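Local coordinates for geranylgeranyl pyrophosphate synthase (Corynebacterium glutamicum, PDB 3LMD), which probably lengthens allylic diphosphates with isopentenyl diphosphate in a magnesium-dependent prenyl transfer of isoprenoid biosynthesis, at residues A[39-44]-A[73-78]; A[48-53]-A[97-102]. All blocks are in the same frame, centred on the assembly; numbering follows the deposited sequence.

Both contacts involve helix 34-55, which packs against the start of helix 77-86 and the loop before it, and against helix 95-118. Contact 1 uses residues 39-44 of this helix and contact 2 uses residues 48-53, about two and a half turns further on. Their partners, 73-78 and 97-102, follow in the same order, so the two pairings interleave along the chain. The contact centres are about 10 Å apart. Helix 34-55 thus packs against two successive helices of the all-helical prenyl synthase fold. A salt bridge adds a polar tie, with Arg76 NE of contact 1 lying 3.0 Å from Glu48 OE2 of contact 2. Both contacts lie away from the known calcium-binding residues.

Contact 1 of 2, residues A[39-44]-A[73-78]; sequences RINDAM and GGKRFR
Asn41 and Lys75 make the polar part of this surface contact. Asn41 OD1 and Lys75 NZ lie 3.9 Å apart, too far for a hydrogen bond. Any attraction between the ammonium and the amide oxygen is probably weak. As modelled, though the residue is poorly ordered, Lys75 has CG anti to its carbonyl carbon (chi1 -78°), and an extended chain carries the ammonium over to the helix.

The second kind of contact is loose packing. Met44 points toward 73-78, and its SD is 4.4 Å from the carbonyl O of Arg76. The side chain of Met44 also rests on Leu83 of helix 77-86. Arg76 occupies the N-cap position of that helix. Its guanidinium is held elsewhere: NE and NH2 form salt bridges with Glu48 and Glu105, respectively.

The sequence GGKRFR matches the GGKRxR motif of trans-prenyl synthases, which in relatives helps bind the diphosphate of isopentenyl diphosphate. No such ligand is bound here. With only 110 Å² buried and no hydrogen bond between the segments, the chemistry implies a light contact, in which Arg76 probably owes its position more to these carboxylates than to 39-44.

Contact 2 of 2, residues A[48-53]-A[97-102]; sequences EELLHT and VIKAAV
Lys99 NZ is hydrogen-bonded to Gln156 OE1, just beyond the helix 132-157 side chains it lies among, while the carbon chain of the same lysine packs against Leu50. This is a helix–helix contact of the all-alpha prenyl synthase fold, between helix 34-55 and helix 95-118. The axes of the two short segments pass 9.3 Å apart at a crossing angle of -51°. No hydrogen bond joins the segments, and the contact is apolar.

Val102 is central and points toward helix 34-55. Leu50 has CG anti to the backbone N (chi1 175°), which extends its branched end toward helix 95-118. The Leu50 and Val102 side chains cross at about a right angle, with Leu50 CB 4.0 Å from Val102 CG2. Further out, Leu50 CD2 reaches the backbone of helix 95-118, 4.0 Å from Lys99 CA.

Val102 is buried and also touches Val47 of helix 34-55 and Leu153 of helix 132-157. It therefore sits where three helices meet. Leu50, by contrast, is partly exposed at the margin. Both methyls of Val102 lie against the backbone at Leu51: CG2 is 3.9 Å from Leu51 N, and CG1 is 3.9 Å from Leu51 CA.

Contact 1 of 2, residues A[39-44]-A[73-78]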
ATOM      1  N   ARG A  39      12.084  24.542 -20.531  1.00 47.64           N
ATOM      2  CA  ARG A  39      12.828  23.746 -19.566  1.00 47.57           C
ATOM      3  C   ARG A  39      11.873  22.817 -18.810  1.00 40.44           C
ATOM      4  O   ARG A  39      12.128  21.618 -18.675  1.00 39.13           O
ATOM      5  CB  ARG A  39      13.540  24.663 -18.564  1.00 53.79           C
ATOM      6  CG  ARG A  39      14.756  25.397 -19.120  1.00 65.62           C
ATOM      7  CD  ARG A  39      15.560  26.070 -18.002  1.00 68.41           C
ATOM      8  NE  ARG A  39      14.728  26.847 -17.068  1.00 68.07           N
ATOM      9  CZ  ARG A  39      14.404  28.132 -17.228  1.00 67.36           C
ATOM     10  NH1 ARG A  39      14.818  28.803 -18.295  1.00 52.04           N
ATOM     11  NH2 ARG A  39      13.653  28.753 -16.325  1.00 58.83           N
ATOM     12  N   ILE A  40      10.766  23.385 -18.349  1.00 39.10           N
ATOM     13  CA  ILE A  40       9.742  22.640 -17.636  1.00 38.93           C
ATOM     14  C   ILE A  40       9.121  21.564 -18.539  1.00 43.65           C
ATOM     15  O   ILE A  40       9.072  20.403 -18.157  1.00 36.60           O
ATOM     16  CB  ILE A  40       8.666  23.586 -17.076  1.00 39.37           C
ATOM     17  CG1 ILE A  40       9.255  24.441 -15.948  1.00 41.08           C
ATOM     18  CG2 ILE A  40       7.460  22.820 -16.582  1.00 39.85           C
ATOM     19  CD1 ILE A  40       9.711  23.660 -14.734  1.00 38.33           C
ATOM     20  N   ASN A  41       8.668  21.944 -19.737  1.00 41.49           N
ATOM     21  CA  ASN A  41       8.170  20.964 -20.719  1.00 38.76           C
ATOM     22  C   ASN A  41       9.129  19.787 -20.973  1.00 36.27           C
ATOM     23  O   ASN A  41       8.701  18.631 -20.973  1.00 36.63           O
ATOM     24  CB  ASN A  41       7.765  21.629 -22.042  1.00 42.79           C
ATOM     25  CG  ASN A  41       6.439  22.376 -21.937  1.00 53.00           C
ATOM     26  OD1 ASN A  41       5.692  22.209 -20.970  1.00 53.93           O
ATOM     27  ND2 ASN A  41       6.147  23.203 -22.925  1.00 55.20           N
ATOM     28  N   ASP A  42      10.410  20.072 -21.172  1.00 32.88           N
ATOM     29  CA  ASP A  42      11.414  19.011 -21.361  1.00 40.44           C
ATOM     30  C   ASP A  42      11.511  18.094 -20.142  1.00 39.95           C
ATOM     31  O   ASP A  42      11.663  16.884 -20.269  1.00 34.13           O
ATOM     32  CB  ASP A  42      12.804  19.599 -21.587  1.00 42.06           C
ATOM     33  CG  ASP A  42      12.938  20.285 -22.933  1.00 58.51           C
ATOM     34  OD1 ASP A  42      11.968  20.243 -23.718  1.00 54.05           O
ATOM     35  OD2 ASP A  42      14.011  20.873 -23.194  1.00 66.55           O
ATOM     36  N   ALA A  43      11.476  18.680 -18.961  1.00 32.86           N
ATOM     37  CA  ALA A  43      11.562  17.863 -17.760  1.00 35.71           C
ATOM     38  C   ALA A  43      10.265  17.048 -17.564  1.00 32.20           C
ATOM     39  O   ALA A  43      10.331  15.919 -17.080  1.00 33.26           O
ATOM     40  CB  ALA A  43      11.879  18.721 -16.542  1.00 38.18           C
ATOM     41  N   MET A  44       9.106  17.588 -17.970  1.00 27.58           N
ATOM     42  CA  MET A  44       7.842  16.824 -17.894  1.00 30.55           C
ATOM     43  C   MET A  44       7.857  15.587 -18.794  1.00 35.20           C
ATOM     44  O   MET A  44       7.239  14.564 -18.470  1.00 28.81           O
ATOM     45  CB  MET A  44       6.589  17.678 -18.161  1.00 28.15           C
ATOM     46  CG  MET A  44       6.151  18.567 -16.997  1.00 40.82           C
ATOM     47  SD  MET A  44       5.513  17.666 -15.525  1.00 38.03           S
ATOM     48  CE  MET A  44       5.014  16.101 -16.207  1.00 31.19           C
ATOM     49  N   GLY A  73      -3.951  10.791 -19.262  1.00107.12           N
ATOM     50  CA  GLY A  73      -4.315  11.970 -18.478  1.00105.38           C
ATOM     51  C   GLY A  73      -4.279  13.300 -19.208  1.00103.10           C
ATOM     52  O   GLY A  73      -5.300  13.974 -19.338  1.00102.68           O
ATOM     53  N   GLY A  74      -3.100  13.681 -19.685  1.00100.31           N
ATOM     54  CA  GLY A  74      -2.886  15.022 -20.223  1.00 95.51           C
ATOM     55  C   GLY A  74      -1.730  15.683 -19.490  1.00 91.23           C
ATOM     56  O   GLY A  74      -0.577  15.286 -19.661  1.00 92.24           O
ATOM     57  N   LYS A  75      -2.030  16.685 -18.664  1.00 84.56           N
ATOM     58  CA  LYS A  75      -0.986  17.332 -17.858  1.00 78.25           C
ATOM     59  C   LYS A  75      -1.119  17.044 -16.356  1.00 68.69           C
ATOM     60  O   LYS A  75      -2.195  17.166 -15.769  1.00 73.31           O
ATOM     61  CB  LYS A  75      -0.888  18.835 -18.157  1.00 79.68           C
ATOM     62  CG  LYS A  75      -0.144  19.138 -19.454  1.00 81.59           C
ATOM     63  CD  LYS A  75       0.274  20.592 -19.548  1.00 87.36           C
ATOM     64  CE  LYS A  75       1.189  20.809 -20.747  1.00 90.10           C
ATOM     65  NZ  LYS A  75       1.822  22.154 -20.728  1.00 88.85           N
ATOM     66  N   ARG A  76      -0.004  16.644 -15.757  1.00 55.47           N
ATOM     67  CA  ARG A  76       0.037  16.149 -14.377  1.00 38.24           C
ATOM     68  C   ARG A  76       0.479  17.267 -13.426  1.00 33.17           C
ATOM     69  O   ARG A  76       1.664  17.610 -13.349  1.00 27.72           O
ATOM     70  CB  ARG A  76       1.023  14.996 -14.322  1.00 39.64           C
ATOM     71  CG  ARG A  76       0.743  13.890 -15.366  1.00 37.37           C
ATOM     72  CD  ARG A  76       1.566  12.637 -15.091  1.00 33.15           C
ATOM     73  NE  ARG A  76       1.291  11.598 -16.081  1.00 30.81           N
ATOM     74  CZ  ARG A  76       0.362  10.653 -15.936  1.00 41.43           C
ATOM     75  NH1 ARG A  76       0.177   9.762 -16.901  1.00 36.13           N
ATOM     76  NH2 ARG A  76      -0.361  10.582 -14.814  1.00 31.35           N
ATOM     77  N   PHE A  77      -0.469  17.838 -12.691  1.00 27.86           N
ATOM     78  CA  PHE A  77      -0.160  19.014 -11.864  1.00 27.69           C
ATOM     79  C   PHE A  77       0.907  18.780 -10.782  1.00 30.81           C
ATOM     80  O   PHE A  77       1.776  19.643 -10.537  1.00 25.86           O
ATOM     81  CB  PHE A  77      -1.418  19.569 -11.181  1.00 31.96           C
ATOM     82  CG  PHE A  77      -1.104  20.717 -10.273  1.00 35.71           C
ATOM     83  CD1 PHE A  77      -0.947  20.532  -8.906  1.00 34.38           C
ATOM     84  CD2 PHE A  77      -0.865  21.975 -10.804  1.00 36.42           C
ATOM     85  CE1 PHE A  77      -0.589  21.606  -8.072  1.00 33.88           C
ATOM     86  CE2 PHE A  77      -0.522  23.033  -9.988  1.00 44.03           C
ATOM     87  CZ  PHE A  77      -0.380  22.851  -8.621  1.00 34.70           C
ATOM     88  N   ARG A  78       0.829  17.649 -10.088  1.00 25.28           N
ATOM     89  CA  ARG A  78       1.753  17.431  -8.958  1.00 26.47           C
ATOM     90  C   ARG A  78       3.223  17.357  -9.378  1.00 27.17           C
ATOM     91  O   ARG A  78       4.084  18.008  -8.752  1.00 26.68           O
ATOM     92  CB  ARG A  78       1.338  16.211  -8.146  1.00 25.28           C
ATOM     93  CG  ARG A  78      -0.032  16.427  -7.513  1.00 26.27           C
ATOM     94  CD  ARG A  78      -0.683  15.126  -6.989  1.00 29.05           C
ATOM     95  NE  ARG A  78      -2.009  15.441  -6.453  1.00 28.47           N
ATOM     96  CZ  ARG A  78      -3.084  15.638  -7.214  1.00 32.11           C
ATOM     97  NH1 ARG A  78      -3.001  15.487  -8.528  1.00 28.79           N
ATOM     98  NH2 ARG A  78      -4.262  15.923  -6.655  1.00 30.63           N
TER

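Contact 2 of 2, residues A[48-53]-A[97-102]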
ATOM      1  N   GLU A  48       7.289  11.824 -17.512  1.00 28.73           N
ATOM      2  CA  GLU A  48       6.401  10.911 -18.186  1.00 26.94           C
ATOM      3  C   GLU A  48       7.105   9.598 -18.590  1.00 27.62           C
ATOM      4  O   GLU A  48       6.509   8.529 -18.504  1.00 25.71           O
ATOM      5  CB  GLU A  48       5.773  11.567 -19.427  1.00 32.64           C
ATOM      6  CG  GLU A  48       4.794  12.726 -19.111  1.00 44.95           C
ATOM      7  CD  GLU A  48       3.431  12.223 -18.589  1.00 49.40           C
ATOM      8  OE1 GLU A  48       3.289  11.005 -18.346  1.00 44.98           O
ATOM      9  OE2 GLU A  48       2.497  13.042 -18.449  1.00 61.43           O
ATOM     10  N   GLU A  49       8.349   9.674 -19.052  1.00 30.43           N
ATOM     11  CA  GLU A  49       9.065   8.466 -19.498  1.00 28.70           C
ATOM     12  C   GLU A  49       9.320   7.542 -18.322  1.00 27.42           C
ATOM     13  O   GLU A  49       9.108   6.333 -18.421  1.00 26.39           O
ATOM     14  CB  GLU A  49      10.407   8.810 -20.189  1.00 28.96           C
ATOM     15  CG  GLU A  49      10.147   9.108 -21.671  1.00 43.81           C
ATOM     16  CD  GLU A  49      11.269   9.854 -22.379  1.00 57.17           C
ATOM     17  OE1 GLU A  49      12.369  10.011 -21.797  1.00 53.25           O
ATOM     18  OE2 GLU A  49      11.018  10.283 -23.531  1.00 53.11           O
ATOM     19  N   LEU A  50       9.789   8.109 -17.223  1.00 23.68           N
ATOM     20  CA  LEU A  50      10.169   7.286 -16.069  1.00 24.80           C
ATOM     21  C   LEU A  50       8.902   6.725 -15.400  1.00 25.71           C
ATOM     22  O   LEU A  50       8.858   5.563 -14.982  1.00 25.12           O
ATOM     23  CB  LEU A  50      11.068   8.071 -15.099  1.00 26.99           C
ATOM     24  CG  LEU A  50      11.432   7.340 -13.800  1.00 28.53           C
ATOM     25  CD1 LEU A  50      12.111   5.962 -14.092  1.00 25.25           C
ATOM     26  CD2 LEU A  50      12.294   8.181 -12.869  1.00 30.36           C
ATOM     27  N   LEU A  51       7.864   7.549 -15.319  1.00 25.22           N
ATOM     28  CA  LEU A  51       6.595   7.075 -14.822  1.00 23.91           C
ATOM     29  C   LEU A  51       6.092   5.903 -15.661  1.00 23.78           C
ATOM     30  O   LEU A  51       5.699   4.858 -15.123  1.00 23.09           O
ATOM     31  CB  LEU A  51       5.585   8.235 -14.803  1.00 25.53           C
ATOM     32  CG  LEU A  51       4.163   7.837 -14.447  1.00 27.40           C
ATOM     33  CD1 LEU A  51       4.128   7.439 -12.961  1.00 23.98           C
ATOM     34  CD2 LEU A  51       3.216   9.052 -14.713  1.00 27.49           C
ATOM     35  N   HIS A  52       6.079   6.051 -16.983  1.00 24.98           N
ATOM     36  CA  HIS A  52       5.575   4.949 -17.828  1.00 25.51           C
ATOM     37  C   HIS A  52       6.447   3.716 -17.632  1.00 22.98           C
ATOM     38  O   HIS A  52       5.951   2.587 -17.563  1.00 26.49           O
ATOM     39  CB  HIS A  52       5.612   5.341 -19.334  1.00 27.06           C
ATOM     40  CG  HIS A  52       5.420   4.169 -20.246  1.00 30.34           C
ATOM     41  ND1 HIS A  52       4.201   3.546 -20.398  1.00 31.11           N
ATOM     42  CD2 HIS A  52       6.298   3.482 -21.020  1.00 31.68           C
ATOM     43  CE1 HIS A  52       4.331   2.530 -21.239  1.00 35.65           C
ATOM     44  NE2 HIS A  52       5.598   2.464 -21.620  1.00 29.84           N
ATOM     45  N   THR A  53       7.755   3.903 -17.526  1.00 22.34           N
ATOM     46  CA  THR A  53       8.597   2.733 -17.248  1.00 24.68           C
ATOM     47  C   THR A  53       8.144   2.012 -15.963  1.00 23.74           C
ATOM     48  O   THR A  53       7.997   0.793 -15.936  1.00 25.97           O
ATOM     49  CB  THR A  53      10.077   3.144 -17.156  1.00 27.71           C
ATOM     50  OG1 THR A  53      10.537   3.483 -18.483  1.00 30.13           O
ATOM     51  CG2 THR A  53      10.922   2.031 -16.613  1.00 31.50           C
ATOM     52  N   VAL A  97      15.305  15.237  -8.952  1.00 29.01           N
ATOM     53  CA  VAL A  97      14.059  16.019  -9.025  1.00 28.80           C
ATOM     54  C   VAL A  97      13.021  15.305  -9.898  1.00 31.10           C
ATOM     55  O   VAL A  97      11.857  15.176  -9.514  1.00 26.13           O
ATOM     56  CB  VAL A  97      14.298  17.448  -9.590  1.00 27.51           C
ATOM     57  CG1 VAL A  97      12.966  18.164  -9.830  1.00 25.53           C
ATOM     58  CG2 VAL A  97      15.138  18.277  -8.643  1.00 28.47           C
ATOM     59  N   ILE A  98      13.433  14.850 -11.084  1.00 27.05           N
ATOM     60  CA  ILE A  98      12.548  14.063 -11.954  1.00 24.76           C
ATOM     61  C   ILE A  98      12.066  12.812 -11.244  1.00 26.53           C
ATOM     62  O   ILE A  98      10.889  12.462 -11.311  1.00 26.74           O
ATOM     63  CB  ILE A  98      13.282  13.576 -13.232  1.00 31.85           C
ATOM     64  CG1 ILE A  98      13.802  14.753 -14.056  1.00 44.68           C
ATOM     65  CG2 ILE A  98      12.389  12.682 -14.087  1.00 28.62           C
ATOM     66  CD1 ILE A  98      12.806  15.779 -14.295  1.00 39.46           C
ATOM     67  N   LYS A  99      12.980  12.107 -10.603  1.00 24.08           N
ATOM     68  CA  LYS A  99      12.607  10.870  -9.918  1.00 26.69           C
ATOM     69  C   LYS A  99      11.643  11.121  -8.725  1.00 24.97           C
ATOM     70  O   LYS A  99      10.696  10.351  -8.500  1.00 25.53           O
ATOM     71  CB  LYS A  99      13.891  10.172  -9.435  1.00 29.81           C
ATOM     72  CG  LYS A  99      13.725   8.766  -8.945  1.00 36.60           C
ATOM     73  CD  LYS A  99      15.107   8.067  -8.732  1.00 41.50           C
ATOM     74  CE  LYS A  99      15.970   8.049 -10.002  1.00 36.57           C
ATOM     75  NZ  LYS A  99      17.116   7.085  -9.916  1.00 30.86           N
ATOM     76  N   ALA A 100      11.918  12.151  -7.932  1.00 25.31           N
ATOM     77  CA  ALA A 100      10.973  12.557  -6.875  1.00 25.78           C
ATOM     78  C   ALA A 100       9.583  12.905  -7.422  1.00 26.05           C
ATOM     79  O   ALA A 100       8.575  12.539  -6.820  1.00 25.89           O
ATOM     80  CB  ALA A 100      11.545  13.713  -6.034  1.00 25.55           C
ATOM     81  N   ALA A 101       9.508  13.587  -8.562  1.00 21.99           N
ATOM     82  CA  ALA A 101       8.227  13.973  -9.153  1.00 23.60           C
ATOM     83  C   ALA A 101       7.452  12.735  -9.559  1.00 24.94           C
ATOM     84  O   ALA A 101       6.211  12.684  -9.422  1.00 25.50           O
ATOM     85  CB  ALA A 101       8.429  14.903 -10.380  1.00 24.47           C
ATOM     86  N   VAL A 102       8.185  11.725 -10.009  1.00 21.86           N
ATOM     87  CA  VAL A 102       7.570  10.474 -10.406  1.00 23.51           C
ATOM     88  C   VAL A 102       7.024   9.776  -9.160  1.00 19.24           C
ATOM     89  O   VAL A 102       5.933   9.218  -9.182  1.00 23.59           O
ATOM     90  CB  VAL A 102       8.548   9.562 -11.190  1.00 25.77           C
ATOM     91  CG1 VAL A 102       7.988   8.107 -11.319  1.00 24.53           C
ATOM     92  CG2 VAL A 102       8.868  10.184 -12.586  1.00 23.00           C
TER